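Local atomic coordinates of 3,4-dihydroxybenzoate decarboxylase (Enterobacter cloacae, PDB entry 5NY5), a protein that catalyses the prenylated-flavin-dependent decarboxylation of 3,4-dihydroxybenzoate, probably to catechol, and can run in reverse as a regioselective para-carboxylase of catechols. Residues A[400-405]-A[468-473]; A[235-238]-A[244-247]; A[442-447]-A[451-456]; A[336-341]-A[389-394]. All coordinates share one frame; numbering follows the deposited sequence.

Contact 1: A[400-405]-A[468-473]; sequences LVDEDV and ALKARF. With GOL (glycerol), chain C.
Asp402 OD1 and Lys470 NZ stand 4.1 Å apart, opposite charges that probably attract but lie beyond salt-bridge distance. A water fills the step between them. It donates to Asp402 OD1 at 2.9 Å and accepts from Lys470 NZ at 2.9 Å; its second hydrogen goes to Glu403 OE1, also at 2.9 Å, so two carboxylates and one ammonium share a single solvent molecule. A glycerol, probably from the crystallisation liquor, makes a second bridge. Its O2 receives a hydrogen bond from Lys470 NZ at 3.1 Å. Its O3 donates to the backbone Lys470 O at 2.7 Å. On the acidic side, its O1 reaches Asp402 OD2 in a weak bond of 3.2 Å. Two bends in the lysine chain, chi3 74° and chi4 67°, bring the ammonium to both mediators. With the CA atoms of Asp402 and Lys470 still 10.2 Å apart, the junction is largely mediated rather than packed.

In the fold, Asp402 lies near the C-terminal end of strand 397-401 of the mixed sheet in the UbiD-type C-terminal domain and opens a type I beta turn ending at Val405, while Lys470 belongs to a 3-10 segment in the chain that leaves strand 455-462. The second shell fixes the acids: Asp402 OD2 accepts from the backbone N of Val465, and Asp404 OD1 forms a salt bridge with Arg420. The same guanidinium, through NH2, binds the carbonyl of Phe473, which links the turn to Phe473 without glycerol.

Contact 2: A[235-238]-A[244-247]; sequences GVAG and PVEL
Val245 directs its CB toward helix 234-241, and its CG2 methyl makes the contact. That methyl lies 3.9 Å from Ala237 CB and 3.8 Å from Gly238 N, so it rests against the helix where one residue passes into the next. The valine torsion explains the choice of branch: with chi1 at 179°, CG1 is opposite the backbone N, whereas CG2 is turned opposite the carbonyl carbon and meets the helix. Ala237 presents its CB to the methyl obliquely, from the flank of the helix, and no hydrogen bond crosses between the segments.

Gly238 has no side chain to hold the main chains apart, and its CA lies 4.4 Å from Pro244 CA, while the CB of Pro244 is directed away from the helix. Ile216 of helix 214-219 touches both Ala237 and Val245, completing a small aliphatic cluster.

What results is a short connection from helix 234-241 into strand 246-249, the middle strand of a small mixed sheet in the Rift-related, FMN-binding domain. Glu233, a manganese ligand of this enzyme, precedes the helix, its side chain about 8 Å from that of Ala237; the packing is close to the metal and prenylated FMN site.

Contact 3: A[442-447]-A[451-456]; sequences QSPDYS and RGNGIS
One hydrogen bond crosses between the segments: Gly454 N donates to Gln442 O at 3.0 Å, bent to 143° at the hydrogen. The same oxygen takes a CA-H...O contact from Asn453 CA at 3.4 Å, so one carbonyl meets two neighbouring residues of a turn.

The bonds within each segment shape both partners. Gly452 to Ile455 is a type II beta turn, closed by Ile455 N to Gly452 O at 3.2 Å, with Gly454 at a positive phi of 83°. In the other segment Ser443 OG accepts from Asp445 N at 3.0 Å, forming an ST turn.

Side-chain packing adds two patches. The extended Gln442 chain runs to Ser456, with Gln442 CD 3.3 Å from Ser456 CB. Gln442 OE1 and Gly454 O, 2.9 Å apart, are two acceptors and make no hydrogen bond; the backbone N-H of His436 satisfies OE1. The Pro444 ring lies against the turn, Pro444 CG at 3.8 Å from Gly452 CA, and crosses the Asn453 side chain at about a right angle.

Two subunit interfaces meet here: Asp445 forms a salt bridge with Arg472 of a second subunit, and Arg451 one with Glu378 of a third. The turn leads into strand 455-462, between strands 397-401 and 427-434 in the C-terminal sheet; backbone hydrogen bonds pair Ser456 with Ile433 of the antiparallel strand 427-434, and Gly454 with Gly435 just beyond its end.

Contact 4: A[336-341]-A[389-394]; sequences EASIRN and LATYSE
Tyr392 carries the flat group of this contact, yet it meets the helix opposite through its aliphatic root: Tyr392 CB lies 4.5 Å from Ile339 CD1, a loose apolar touch, and the ring itself stays farther from Ile339 and Ser338. With chi1 at -157° the ring swings away from its own backbone N, alongside helix 324-346, where it touches Thr335. Its hydroxyl is hydrogen-bonded to Lys363 NZ.

A tighter meeting lies one residue earlier. The CG2 methyl of Thr391 sits 3.7 Å from the backbone Ser338 O and 4.0 Å from Ser338 OG, so it abuts a polar stretch of helix surface without any hydrogen bond across. Thr391 chi1 of -54° separates the two branches: the methyl goes to the other helix, while OG1 is turned to Ile387 O in its own. Ser338 OG has the carbonyls of Pro334 and Thr335 within hydrogen-bonding reach for its one proton, which leaves the interface to van der Waals contact.

Both helices belong to the UbiD C-terminal domain, and Ser338 lies about 7 Å, side chain to side chain, from Phe222 and Glu223, which bind prenylated FMN. The long helix 324-346 meets the end of helix 380-391, where the chain heads for strand 397-401 and Ala390 packs on Ile387 of a third subunit. Ile339 also packs on Val354 of strand 351-356, and helix 93-101 touches Glu336 and Arg340.

From the N terminus, contact 2 comes first, closing a short loop between helix 234-241 and strand 246-249 in the Rift-related, FMN-binding domain. Contact 4 follows, in the C-terminal domain, and closes a longer loop from helix 324-346 to the end of helix 380-391. Soon afterwards contact 1 opens at the end of strand 397-401 and closes at residues 468-473; the tight turn of contact 3 falls wholly within that span, and no loops cross. Contacts 1 and 3 involve neighbouring strands of one sheet, yet their centres are 35 Å apart. Contacts 3 and 4 approach to about 6 Å between nearest atoms, and both touch the third subunit.

Contact 1: A[400-405]-A[468-473]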
loop_
_atom_site.group_PDB
_atom_site.type_symbol
_atom_site.label_atom_id
_atom_site.label_comp_id
_atom_site.label_asym_id
_atom_site.label_seq_id
_atom_site.Cartn_x
_atom_site.Cartn_y
_atom_site.Cartn_z
ATOM N N LEU A 400 4.857 -8.821 -18.910
ATOM C CA LEU A 400 4.620 -10.226 -19.205
ATOM C C LEU A 400 3.347 -10.365 -20.030
ATOM O O LEU A 400 2.297 -9.853 -19.639
ATOM C CB LEU A 400 4.491 -11.032 -17.912
ATOM C CG LEU A 400 5.620 -10.939 -16.885
ATOM C CD1 LEU A 400 5.128 -11.388 -15.524
ATOM C CD2 LEU A 400 6.796 -11.787 -17.324
ATOM N N VAL A 401 3.439 -11.058 -21.163
ATOM C CA VAL A 401 2.292 -11.317 -22.023
ATOM C C VAL A 401 2.312 -12.783 -22.437
ATOM O O VAL A 401 3.319 -13.476 -22.301
ATOM C CB VAL A 401 2.271 -10.406 -23.268
ATOM C CG1 VAL A 401 2.183 -8.950 -22.868
ATOM C CG2 VAL A 401 3.503 -10.647 -24.111
ATOM N N ASP A 402 1.178 -13.247 -22.959
ATOM C CA ASP A 402 1.022 -14.628 -23.386
ATOM C C ASP A 402 1.468 -14.803 -24.837
ATOM O O ASP A 402 1.858 -13.854 -25.519
ATOM C CB ASP A 402 -0.423 -15.083 -23.205
ATOM C CG ASP A 402 -0.855 -15.082 -21.757
ATOM O OD1 ASP A 402 -0.322 -15.898 -20.977
ATOM O OD2 ASP A 402 -1.733 -14.269 -21.401
ATOM N N GLU A 403 1.403 -16.045 -25.318
ATOM C CA GLU A 403 1.920 -16.371 -26.640
ATOM C C GLU A 403 1.048 -15.845 -27.773
ATOM O O GLU A 403 1.496 -15.853 -28.923
ATOM C CB GLU A 403 2.092 -17.887 -26.779
ATOM C CG GLU A 403 0.793 -18.684 -26.799
ATOM C CD GLU A 403 0.231 -18.945 -25.413
ATOM O OE1 GLU A 403 0.511 -18.152 -24.492
ATOM O OE2 GLU A 403 -0.489 -19.952 -25.241
ATOM N N ASP A 404 -0.171 -15.386 -27.490
ATOM C CA ASP A 404 -1.036 -14.821 -28.516
ATOM C C ASP A 404 -0.956 -13.299 -28.573
ATOM O O ASP A 404 -1.874 -12.654 -29.085
ATOM C CB ASP A 404 -2.480 -15.280 -28.306
ATOM C CG ASP A 404 -3.072 -14.782 -27.004
ATOM O OD1 ASP A 404 -2.303 -14.365 -26.114
ATOM O OD2 ASP A 404 -4.312 -14.822 -26.871
ATOM N N VAL A 405 0.125 -12.717 -28.070
ATOM C CA VAL A 405 0.339 -11.277 -28.091
ATOM C C VAL A 405 1.633 -11.007 -28.839
ATOM O O VAL A 405 2.676 -11.574 -28.501
ATOM C CB VAL A 405 0.397 -10.687 -26.670
ATOM C CG1 VAL A 405 0.805 -9.228 -26.715
ATOM C CG2 VAL A 405 -0.938 -10.844 -25.980
ATOM N N ALA A 468 -6.395 -20.141 -14.439
ATOM C CA ALA A 468 -7.756 -20.625 -14.244
ATOM C C ALA A 468 -8.761 -19.954 -15.170
ATOM O O ALA A 468 -9.854 -20.492 -15.367
ATOM C CB ALA A 468 -8.179 -20.420 -12.789
ATOM N N LEU A 469 -8.422 -18.804 -15.745
ATOM C CA LEU A 469 -9.355 -18.045 -16.563
ATOM C C LEU A 469 -9.058 -18.128 -18.054
ATOM O O LEU A 469 -9.766 -17.492 -18.842
ATOM C CB LEU A 469 -9.357 -16.575 -16.129
ATOM C CG LEU A 469 -9.496 -16.300 -14.633
ATOM C CD1 LEU A 469 -9.533 -14.807 -14.373
ATOM C CD2 LEU A 469 -10.736 -16.976 -14.080
ATOM N N LYS A 470 -8.048 -18.904 -18.461
ATOM C CA LYS A 470 -7.573 -18.858 -19.844
ATOM C C LYS A 470 -8.679 -19.158 -20.847
ATOM O O LYS A 470 -8.627 -18.681 -21.986
ATOM C CB LYS A 470 -6.412 -19.834 -20.033
ATOM C CG LYS A 470 -5.145 -19.449 -19.291
ATOM C CD LYS A 470 -4.072 -20.512 -19.455
ATOM C CE LYS A 470 -3.456 -20.485 -20.842
ATOM N NZ LYS A 470 -2.671 -19.242 -21.074
ATOM N N ALA A 471 -9.686 -19.937 -20.450
ATOM C CA ALA A 471 -10.764 -20.276 -21.366
ATOM C C ALA A 471 -11.653 -19.082 -21.685
ATOM O O ALA A 471 -12.385 -19.118 -22.679
ATOM C CB ALA A 471 -11.604 -21.415 -20.789
ATOM N N ARG A 472 -11.605 -18.030 -20.874
ATOM C CA ARG A 472 -12.431 -16.849 -21.075
ATOM C C ARG A 472 -11.721 -15.742 -21.835
ATOM O O ARG A 472 -12.353 -14.734 -22.162
ATOM C CB ARG A 472 -12.909 -16.300 -19.727
ATOM C CG ARG A 472 -13.865 -17.199 -18.973
ATOM C CD ARG A 472 -14.528 -16.413 -17.861
ATOM N NE ARG A 472 -14.285 -16.989 -16.545
ATOM C CZ ARG A 472 -14.412 -16.316 -15.407
ATOM N NH1 ARG A 472 -14.767 -15.040 -15.428
ATOM N NH2 ARG A 472 -14.176 -16.917 -14.252
ATOM N N PHE A 473 -10.432 -15.895 -22.126
ATOM C CA PHE A 473 -9.641 -14.831 -22.729
ATOM C C PHE A 473 -9.130 -15.214 -24.115
ATOM O O PHE A 473 -8.113 -14.689 -24.572
ATOM C CB PHE A 473 -8.475 -14.446 -21.819
ATOM C CG PHE A 473 -8.876 -13.617 -20.629
ATOM C CD1 PHE A 473 -9.473 -14.204 -19.526
ATOM C CD2 PHE A 473 -8.635 -12.254 -20.607
ATOM C CE1 PHE A 473 -9.830 -13.447 -18.431
ATOM C CE2 PHE A 473 -8.989 -11.492 -19.514
ATOM C CZ PHE A 473 -9.590 -12.088 -18.426
HETATM C C1 GOL C . -3.520 -16.889 -23.798
HETATM O O1 GOL C . -4.008 -16.134 -22.714
HETATM C C2 GOL C . -4.597 -17.877 -24.214
HETATM O O2 GOL C . -4.261 -19.159 -23.736
HETATM C C3 GOL C . -5.929 -17.437 -23.616
HETATM O O3 GOL C . -6.935 -18.337 -24.019
HETATM O O HOH W 1 0.089 -18.742 -21.634
#

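Contact 2: A[235-238]-A[244-247]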
loop_
_atom_site.group_PDB
_atom_site.type_symbol
_atom_site.label_atom_id
_atom_site.label_comp_id
_atom_site.label_asym_id
_atom_site.label_seq_id
_atom_site.Cartn_x
_atom_site.Cartn_y
_atom_site.Cartn_z
ATOM N N GLY A 235 34.880 -13.752 -32.911
ATOM C CA GLY A 235 34.498 -15.110 -33.249
ATOM C C GLY A 235 33.042 -15.261 -33.622
ATOM O O GLY A 235 32.691 -16.199 -34.346
ATOM N N VAL A 236 32.184 -14.358 -33.145
ATOM C CA VAL A 236 30.771 -14.414 -33.501
ATOM C C VAL A 236 30.585 -14.086 -34.976
ATOM O O VAL A 236 29.881 -14.796 -35.703
ATOM C CB VAL A 236 29.956 -13.467 -32.603
ATOM C CG1 VAL A 236 28.467 -13.699 -32.797
ATOM C CG2 VAL A 236 30.347 -13.651 -31.147
ATOM N N ALA A 237 31.223 -13.009 -35.440
ATOM C CA ALA A 237 31.122 -12.635 -36.847
ATOM C C ALA A 237 31.671 -13.730 -37.751
ATOM O O ALA A 237 31.067 -14.055 -38.780
ATOM C CB ALA A 237 31.857 -11.320 -37.094
ATOM N N GLY A 238 32.814 -14.312 -37.382
ATOM C CA GLY A 238 33.349 -15.419 -38.155
ATOM C C GLY A 238 32.394 -16.594 -38.221
ATOM O O GLY A 238 32.275 -17.253 -39.256
ATOM N N PRO A 244 36.533 -16.765 -41.279
ATOM C CA PRO A 244 37.207 -16.041 -40.194
ATOM C C PRO A 244 37.420 -14.571 -40.524
ATOM O O PRO A 244 37.685 -14.199 -41.668
ATOM C CB PRO A 244 38.542 -16.782 -40.052
ATOM C CG PRO A 244 38.716 -17.519 -41.332
ATOM C CD PRO A 244 37.343 -17.879 -41.788
ATOM N N VAL A 245 37.289 -13.732 -39.497
ATOM C CA VAL A 245 37.576 -12.311 -39.638
ATOM C C VAL A 245 39.077 -12.120 -39.802
ATOM O O VAL A 245 39.877 -12.686 -39.047
ATOM C CB VAL A 245 37.043 -11.535 -38.426
ATOM C CG1 VAL A 245 37.354 -10.053 -38.558
ATOM C CG2 VAL A 245 35.553 -11.761 -38.272
ATOM N N GLU A 246 39.468 -11.320 -40.787
ATOM C CA GLU A 246 40.876 -11.125 -41.098
ATOM C C GLU A 246 41.434 -9.921 -40.350
ATOM O O GLU A 246 40.798 -8.866 -40.279
ATOM C CB GLU A 246 41.072 -10.952 -42.605
ATOM C CG GLU A 246 40.783 -12.215 -43.401
ATOM C CD GLU A 246 40.656 -11.959 -44.890
ATOM O OE1 GLU A 246 40.093 -12.822 -45.594
ATOM O OE2 GLU A 246 41.115 -10.896 -45.357
ATOM N N LEU A 247 42.629 -10.092 -39.790
ATOM C CA LEU A 247 43.311 -9.049 -39.039
ATOM C C LEU A 247 44.636 -8.713 -39.709
ATOM O O LEU A 247 45.262 -9.565 -40.345
ATOM C CB LEU A 247 43.555 -9.479 -37.590
ATOM C CG LEU A 247 42.300 -9.796 -36.777
ATOM C CD1 LEU A 247 42.661 -10.338 -35.406
ATOM C CD2 LEU A 247 41.432 -8.561 -36.651
#

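Contact 3: A[442-447]-A[451-456]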
loop_
_atom_site.group_PDB
_atom_site.type_symbol
_atom_site.label_atom_id
_atom_site.label_comp_id
_atom_site.label_asym_id
_atom_site.label_seq_id
_atom_site.Cartn_x
_atom_site.Cartn_y
_atom_site.Cartn_z
ATOM N N GLN A 442 15.589 8.412 -12.375
ATOM C CA GLN A 442 16.281 7.675 -11.320
ATOM C C GLN A 442 17.072 8.643 -10.440
ATOM O O GLN A 442 18.299 8.617 -10.354
ATOM C CB GLN A 442 17.171 6.598 -11.927
ATOM C CG GLN A 442 16.388 5.581 -12.729
ATOM C CD GLN A 442 17.177 4.328 -13.039
ATOM O OE1 GLN A 442 18.228 4.082 -12.458
ATOM N NE2 GLN A 442 16.661 3.520 -13.958
ATOM N N SER A 443 16.318 9.517 -9.777
ATOM C CA SER A 443 16.837 10.630 -9.010
ATOM C C SER A 443 16.101 10.728 -7.682
ATOM O O SER A 443 14.900 10.430 -7.613
ATOM C CB SER A 443 16.686 11.951 -9.780
ATOM O OG SER A 443 16.957 13.066 -8.951
ATOM N N PRO A 444 16.792 11.126 -6.612
ATOM C CA PRO A 444 16.082 11.411 -5.358
ATOM C C PRO A 444 15.057 12.519 -5.501
ATOM O O PRO A 444 14.084 12.552 -4.737
ATOM C CB PRO A 444 17.213 11.805 -4.397
ATOM C CG PRO A 444 18.435 11.185 -4.971
ATOM C CD PRO A 444 18.251 11.232 -6.461
ATOM N N ASP A 445 15.243 13.426 -6.463
ATOM C CA ASP A 445 14.285 14.495 -6.710
ATOM C C ASP A 445 12.991 13.994 -7.331
ATOM O O ASP A 445 12.010 14.744 -7.367
ATOM C CB ASP A 445 14.908 15.554 -7.619
ATOM C CG ASP A 445 16.231 16.067 -7.093
ATOM O OD1 ASP A 445 16.382 16.178 -5.860
ATOM O OD2 ASP A 445 17.121 16.358 -7.917
ATOM N N TYR A 446 12.968 12.756 -7.823
ATOM C CA TYR A 446 11.773 12.172 -8.414
ATOM C C TYR A 446 11.023 11.257 -7.456
ATOM O O TYR A 446 9.831 11.011 -7.664
ATOM C CB TYR A 446 12.151 11.385 -9.674
ATOM C CG TYR A 446 11.126 11.398 -10.786
ATOM C CD1 TYR A 446 9.980 10.619 -10.716
ATOM C CD2 TYR A 446 11.327 12.163 -11.928
ATOM C CE1 TYR A 446 9.055 10.618 -11.740
ATOM C CE2 TYR A 446 10.406 12.166 -12.959
ATOM C CZ TYR A 446 9.273 11.394 -12.858
ATOM O OH TYR A 446 8.359 11.400 -13.881
ATOM N N SER A 447 11.684 10.759 -6.414
ATOM C CA SER A 447 11.071 9.807 -5.501
ATOM C C SER A 447 11.849 9.797 -4.196
ATOM O O SER A 447 13.080 9.859 -4.205
ATOM C CB SER A 447 11.041 8.399 -6.100
ATOM O OG SER A 447 10.641 7.449 -5.131
ATOM N N ARG A 451 17.594 6.594 -3.187
ATOM C CA ARG A 451 18.634 7.150 -2.333
ATOM C C ARG A 451 19.759 7.829 -3.105
ATOM O O ARG A 451 20.560 8.543 -2.495
ATOM C CB ARG A 451 19.207 6.054 -1.426
ATOM C CG ARG A 451 18.278 5.692 -0.276
ATOM C CD ARG A 451 18.638 4.369 0.372
ATOM N NE ARG A 451 17.657 3.994 1.384
ATOM C CZ ARG A 451 17.704 2.874 2.096
ATOM N NH1 ARG A 451 18.688 2.007 1.910
ATOM N NH2 ARG A 451 16.765 2.621 2.997
ATOM N N GLY A 452 19.835 7.643 -4.416
ATOM C CA GLY A 452 20.903 8.264 -5.179
ATOM C C GLY A 452 20.658 8.114 -6.660
ATOM O O GLY A 452 19.794 7.350 -7.097
ATOM N N ASN A 453 21.436 8.872 -7.430
ATOM C CA ASN A 453 21.354 8.805 -8.882
ATOM C C ASN A 453 21.598 7.381 -9.368
ATOM O O ASN A 453 22.441 6.658 -8.832
ATOM C CB ASN A 453 22.371 9.756 -9.513
ATOM C CG ASN A 453 22.040 11.210 -9.263
ATOM O OD1 ASN A 453 20.885 11.562 -9.048
ATOM N ND2 ASN A 453 23.053 12.066 -9.303
ATOM N N GLY A 454 20.847 6.979 -10.389
ATOM C CA GLY A 454 20.980 5.657 -10.955
ATOM C C GLY A 454 20.229 4.569 -10.228
ATOM O O GLY A 454 20.328 3.403 -10.624
ATOM N N ILE A 455 19.491 4.906 -9.175
ATOM C CA ILE A 455 18.655 3.957 -8.456
ATOM C C ILE A 455 17.211 4.216 -8.845
ATOM O O ILE A 455 16.809 5.360 -9.083
ATOM C CB ILE A 455 18.853 4.065 -6.930
ATOM C CG1 ILE A 455 20.340 3.978 -6.587
ATOM C CG2 ILE A 455 18.074 2.980 -6.205
ATOM C CD1 ILE A 455 20.637 4.142 -5.126
ATOM N N SER A 456 16.426 3.145 -8.915
ATOM C CA SER A 456 15.076 3.246 -9.442
ATOM C C SER A 456 14.137 2.322 -8.686
ATOM O O SER A 456 14.559 1.395 -7.992
ATOM C CB SER A 456 15.039 2.901 -10.935
ATOM O OG SER A 456 13.717 2.904 -11.435
#

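Contact 4: A[336-341]-A[389-394]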
loop_
_atom_site.group_PDB
_atom_site.type_symbol
_atom_site.label_atom_id
_atom_site.label_comp_id
_atom_site.label_asym_id
_atom_site.label_seq_id
_atom_site.Cartn_x
_atom_site.Cartn_y
_atom_site.Cartn_z
ATOM N N GLU A 336 18.355 -9.539 -25.042
ATOM C CA GLU A 336 17.401 -10.626 -25.235
ATOM C C GLU A 336 18.077 -11.985 -25.137
ATOM O O GLU A 336 17.522 -12.921 -24.551
ATOM C CB GLU A 336 16.713 -10.477 -26.589
ATOM C CG GLU A 336 15.993 -9.160 -26.767
ATOM C CD GLU A 336 15.605 -8.903 -28.204
ATOM O OE1 GLU A 336 15.744 -9.827 -29.034
ATOM O OE2 GLU A 336 15.164 -7.775 -28.507
ATOM N N ALA A 337 19.278 -12.111 -25.702
ATOM C CA ALA A 337 19.950 -13.405 -25.740
ATOM C C ALA A 337 20.265 -13.905 -24.336
ATOM O O ALA A 337 19.986 -15.061 -23.999
ATOM C CB ALA A 337 21.223 -13.306 -26.577
ATOM N N SER A 338 20.847 -13.045 -23.499
ATOM C CA SER A 338 21.202 -13.463 -22.148
ATOM C C SER A 338 19.960 -13.724 -21.303
ATOM O O SER A 338 19.943 -14.652 -20.488
ATOM C CB SER A 338 22.096 -12.412 -21.491
ATOM O OG SER A 338 21.481 -11.139 -21.506
ATOM N N ILE A 339 18.908 -12.923 -21.489
ATOM C CA ILE A 339 17.656 -13.169 -20.778
ATOM C C ILE A 339 17.046 -14.491 -21.219
ATOM O O ILE A 339 16.520 -15.254 -20.401
ATOM C CB ILE A 339 16.681 -11.996 -20.991
ATOM C CG1 ILE A 339 17.191 -10.740 -20.288
ATOM C CG2 ILE A 339 15.286 -12.355 -20.501
ATOM C CD1 ILE A 339 16.339 -9.523 -20.552
ATOM N N ARG A 340 17.111 -14.789 -22.516
ATOM C CA ARG A 340 16.547 -16.038 -23.015
ATOM C C ARG A 340 17.325 -17.243 -22.504
ATOM O O ARG A 340 16.732 -18.266 -22.144
ATOM C CB ARG A 340 16.520 -16.029 -24.541
ATOM C CG ARG A 340 16.198 -17.378 -25.153
ATOM C CD ARG A 340 16.072 -17.287 -26.659
ATOM N NE ARG A 340 15.050 -16.323 -27.048
ATOM C CZ ARG A 340 14.577 -16.194 -28.282
ATOM N NH1 ARG A 340 13.646 -15.288 -28.545
ATOM N NH2 ARG A 340 15.029 -16.975 -29.253
ATOM N N ASN A 341 18.653 -17.142 -22.467
ATOM C CA ASN A 341 19.456 -18.253 -21.967
ATOM C C ASN A 341 19.163 -18.524 -20.499
ATOM O O ASN A 341 19.095 -19.683 -20.075
ATOM C CB ASN A 341 20.941 -17.961 -22.169
ATOM C CG ASN A 341 21.317 -17.849 -23.629
ATOM O OD1 ASN A 341 20.665 -18.432 -24.494
ATOM N ND2 ASN A 341 22.373 -17.098 -23.914
ATOM N N LEU A 389 15.322 -9.509 -14.625
ATOM C CA LEU A 389 15.838 -8.420 -13.803
ATOM C C LEU A 389 17.192 -8.770 -13.203
ATOM O O LEU A 389 18.090 -7.923 -13.136
ATOM C CB LEU A 389 14.839 -8.087 -12.697
ATOM C CG LEU A 389 13.557 -7.368 -13.111
ATOM C CD1 LEU A 389 12.555 -7.385 -11.975
ATOM C CD2 LEU A 389 13.867 -5.943 -13.526
ATOM N N ALA A 390 17.354 -10.017 -12.755
ATOM C CA ALA A 390 18.631 -10.443 -12.199
ATOM C C ALA A 390 19.702 -10.549 -13.275
ATOM O O ALA A 390 20.876 -10.274 -13.007
ATOM C CB ALA A 390 18.463 -11.780 -11.482
ATOM N N THR A 391 19.315 -10.932 -14.493
ATOM C CA THR A 391 20.269 -11.112 -15.582
ATOM C C THR A 391 20.765 -9.781 -16.132
ATOM O O THR A 391 21.964 -9.618 -16.377
ATOM C CB THR A 391 19.633 -11.939 -16.699
ATOM O OG1 THR A 391 19.126 -13.163 -16.157
ATOM C CG2 THR A 391 20.650 -12.256 -17.772
ATOM N N TYR A 392 19.868 -8.823 -16.340
ATOM C CA TYR A 392 20.216 -7.530 -16.920
ATOM C C TYR A 392 19.817 -6.449 -15.922
ATOM O O TYR A 392 18.682 -5.968 -15.929
ATOM C CB TYR A 392 19.535 -7.341 -18.275
ATOM C CG TYR A 392 20.228 -6.344 -19.171
ATOM C CD1 TYR A 392 21.315 -6.722 -19.948
ATOM C CD2 TYR A 392 19.796 -5.026 -19.244
ATOM C CE1 TYR A 392 21.953 -5.813 -20.772
ATOM C CE2 TYR A 392 20.427 -4.112 -20.063
ATOM C CZ TYR A 392 21.505 -4.508 -20.823
ATOM O OH TYR A 392 22.136 -3.599 -21.639
ATOM N N SER A 393 20.764 -6.059 -15.065
ATOM C CA SER A 393 20.447 -5.166 -13.958
ATOM C C SER A 393 20.076 -3.763 -14.417
ATOM O O SER A 393 19.494 -3.005 -13.633
ATOM C CB SER A 393 21.623 -5.099 -12.980
ATOM O OG SER A 393 22.783 -4.583 -13.603
ATOM N N GLU A 394 20.391 -3.396 -15.655
ATOM C CA GLU A 394 20.015 -2.082 -16.158
ATOM C C GLU A 394 18.583 -2.034 -16.671
ATOM O O GLU A 394 18.132 -0.969 -17.101
ATOM C CB GLU A 394 20.989 -1.644 -17.250
ATOM C CG GLU A 394 22.347 -1.240 -16.698
ATOM C CD GLU A 394 23.426 -1.185 -17.758
ATOM O OE1 GLU A 394 23.201 -1.715 -18.865
ATOM O OE2 GLU A 394 24.501 -0.616 -17.481
#